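Local coordinates for antitoxin (PDB 2ODK), which probably acts as the antitoxin component of a type II toxin-antitoxin system of the Phd/YefM family, at residues A[27-32]-A[37-42]. Numbering follows the deposited sequence. Where two conformers were deposited one is given.
Sequences PQIVSR and EAVLVP
Val30 O accepts two backbone hydrogen bonds from 37-42, from Glu37 N at 2.9 Å and from Ala38 N at 3.2 Å. Two residues thus face one, a classic beta bulge in an antiparallel hairpin. Further along, Val30 N donates an almost straight bond to Ala38 O, and Gln28 and Leu40 exchange N-H...O bonds in both directions. Between these pairs Ile29 meets Val39 in a non-hydrogen-bonded pair. In the conformer described, CG2 of Val39 lies 3.5 Å from Pro27 CB.

Glu37 can be followed outward from the bulge. Its CB rests 3.7 Å from Val30 O. CG lies beside the backbone N of Glu37 (chi1 -74°), which brings it to 3.9 Å from Arg32 N and against Arg32 CB and NE. A bend at chi2 then turns the carboxylate. OE1 is 4.3 Å from Arg32 NH2, too far for a salt bridge and well out of the guanidinium plane. OE2 instead accepts from two waters. One also donates to Arg32 O; the other accepts from Arg32 NH2 at the guanidinium edge.

Arg32 NH1 forms a salt bridge with Asp20 of the second subunit. Within the chain, strand 28-32 is the middle of three strands, with 5-7 parallel on its other flank. Leu40 packs on Phe18 of helix 15-24. Residues 38-42 pair antiparallel with a strand of the second subunit, continuing the sheet across the dimer, and Pro42 occupies the N-cap position just before helix 43-52.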
loop_
_atom_site.group_PDB
_atom_site.type_symbol
_atom_site.label_atom_id
_atom_site.label_comp_id
_atom_site.label_asym_id
_atom_site.label_seq_id
_atom_site.Cartn_x
_atom_site.Cartn_y
_atom_site.Cartn_z
ATOM N N PRO A 27 0.935 -1.783 8.675
ATOM C CA PRO A 27 0.869 -2.342 7.301
ATOM C C PRO A 27 -0.283 -3.315 7.093
ATOM O O PRO A 27 -0.489 -4.225 7.914
ATOM C CB PRO A 27 2.214 -3.031 7.153
ATOM C CG PRO A 27 3.156 -2.096 7.984
ATOM C CD PRO A 27 2.321 -1.739 9.187
ATOM N N GLN A 28 -1.019 -3.111 6.005
ATOM C CA GLN A 28 -2.168 -3.960 5.648
ATOM C C GLN A 28 -1.838 -4.676 4.344
ATOM O O GLN A 28 -1.421 -4.015 3.392
ATOM C CB GLN A 28 -3.425 -3.090 5.441
ATOM C CG GLN A 28 -3.828 -2.258 6.672
ATOM C CD GLN A 28 -4.295 -3.146 7.807
ATOM O OE1 GLN A 28 -5.231 -3.942 7.644
ATOM N NE2 GLN A 28 -3.647 -3.014 8.983
ATOM N N ILE A 29 -1.972 -6.001 4.306
ATOM C CA ILE A 29 -1.674 -6.758 3.084
ATOM C C ILE A 29 -2.867 -6.785 2.142
ATOM O O ILE A 29 -4.009 -6.817 2.591
ATOM C CB ILE A 29 -1.277 -8.181 3.470
ATOM C CG1 ILE A 29 0.030 -8.109 4.284
ATOM C CG2 ILE A 29 -1.093 -9.042 2.196
ATOM C CD1 ILE A 29 0.503 -9.425 4.951
ATOM N N VAL A 30 -2.585 -6.733 0.844
ATOM C CA VAL A 30 -3.607 -6.906 -0.178
ATOM C C VAL A 30 -3.331 -8.214 -0.917
ATOM O O VAL A 30 -2.184 -8.461 -1.301
ATOM C CB VAL A 30 -3.503 -5.770 -1.197
ATOM C CG1 VAL A 30 -4.552 -5.928 -2.316
ATOM C CG2 VAL A 30 -3.649 -4.428 -0.481
ATOM N N SER A 31 -4.373 -9.026 -1.139
ATOM C CA SER A 31 -4.220 -10.271 -1.882
ATOM C C SER A 31 -5.011 -10.255 -3.198
ATOM O O SER A 31 -5.979 -9.468 -3.355
ATOM C CB SER A 31 -4.703 -11.436 -1.017
ATOM O OG SER A 31 -6.077 -11.316 -0.702
ATOM N N ARG A 32 -4.589 -11.120 -4.146
ATOM C CA ARG A 32 -5.404 -11.441 -5.323
ATOM C C ARG A 32 -5.363 -12.940 -5.369
ATOM O O ARG A 32 -4.310 -13.529 -5.144
ATOM C CB ARG A 32 -4.766 -10.898 -6.627
ATOM C CG ARG A 32 -4.850 -9.384 -6.800
ATOM C CD ARG A 32 -4.415 -8.927 -8.165
ATOM N NE ARG A 32 -3.072 -9.308 -8.560
ATOM C CZ ARG A 32 -2.272 -8.501 -9.247
ATOM N NH1 ARG A 32 -2.681 -7.234 -9.510
ATOM N NH2 ARG A 32 -1.065 -8.963 -9.629
ATOM N N GLU A 37 0.003 -10.095 -2.210
ATOM C CA GLU A 37 0.605 -9.445 -3.375
ATOM C C GLU A 37 1.351 -8.160 -2.996
ATOM O O GLU A 37 2.391 -7.849 -3.601
ATOM C CB GLU A 37 -0.455 -9.133 -4.449
ATOM C CG GLU A 37 -0.925 -10.411 -5.198
ATOM C CD GLU A 37 0.167 -11.011 -6.081
ATOM O OE1 GLU A 37 1.202 -10.330 -6.263
ATOM O OE2 GLU A 37 0.023 -12.150 -6.582
ATOM N N ALA A 38 0.770 -7.393 -2.077
ATOM C CA ALA A 38 1.337 -6.076 -1.775
ATOM C C ALA A 38 0.963 -5.654 -0.387
ATOM O O ALA A 38 0.153 -6.309 0.256
ATOM C CB ALA A 38 0.867 -5.041 -2.815
ATOM N N VAL A 39 1.561 -4.565 0.106
ATOM C CA VAL A 39 1.270 -4.152 1.479
ATOM C C VAL A 39 1.183 -2.624 1.506
ATOM O O VAL A 39 1.986 -1.932 0.871
ATOM C CB VAL A 39 2.311 -4.742 2.463
ATOM C CG1 VAL A 39 3.703 -4.411 2.042
ATOM C CG2 VAL A 39 2.068 -4.294 3.882
ATOM N N LEU A 40 0.132 -2.129 2.158
ATOM C CA LEU A 40 -0.036 -0.665 2.275
ATOM C C LEU A 40 0.624 -0.263 3.583
ATOM O O LEU A 40 0.215 -0.755 4.651
ATOM C CB LEU A 40 -1.532 -0.302 2.308
ATOM C CG LEU A 40 -1.814 1.199 2.170
ATOM C CD1 LEU A 40 -1.489 1.735 0.783
ATOM C CD2 LEU A 40 -3.234 1.565 2.573
ATOM N N VAL A 41 1.634 0.615 3.485
ATOM C CA VAL A 41 2.501 0.949 4.615
ATOM C C VAL A 41 2.344 2.448 4.907
ATOM O O VAL A 41 2.292 3.239 3.993
ATOM C CB VAL A 41 3.986 0.693 4.221
ATOM C CG1 VAL A 41 4.955 1.080 5.341
ATOM C CG2 VAL A 41 4.177 -0.782 3.783
ATOM N N PRO A 42 2.288 2.842 6.196
ATOM C CA PRO A 42 2.256 4.286 6.477
ATOM C C PRO A 42 3.478 4.944 5.847
ATOM O O PRO A 42 4.580 4.417 5.938
ATOM C CB PRO A 42 2.377 4.360 8.007
ATOM C CG PRO A 42 1.880 3.000 8.514
ATOM C CD PRO A 42 2.290 2.013 7.417
HETATM O O HOH W 1 -2.186 -13.561 -6.930
HETATM O O HOH W 2 0.227 -11.502 -9.325
#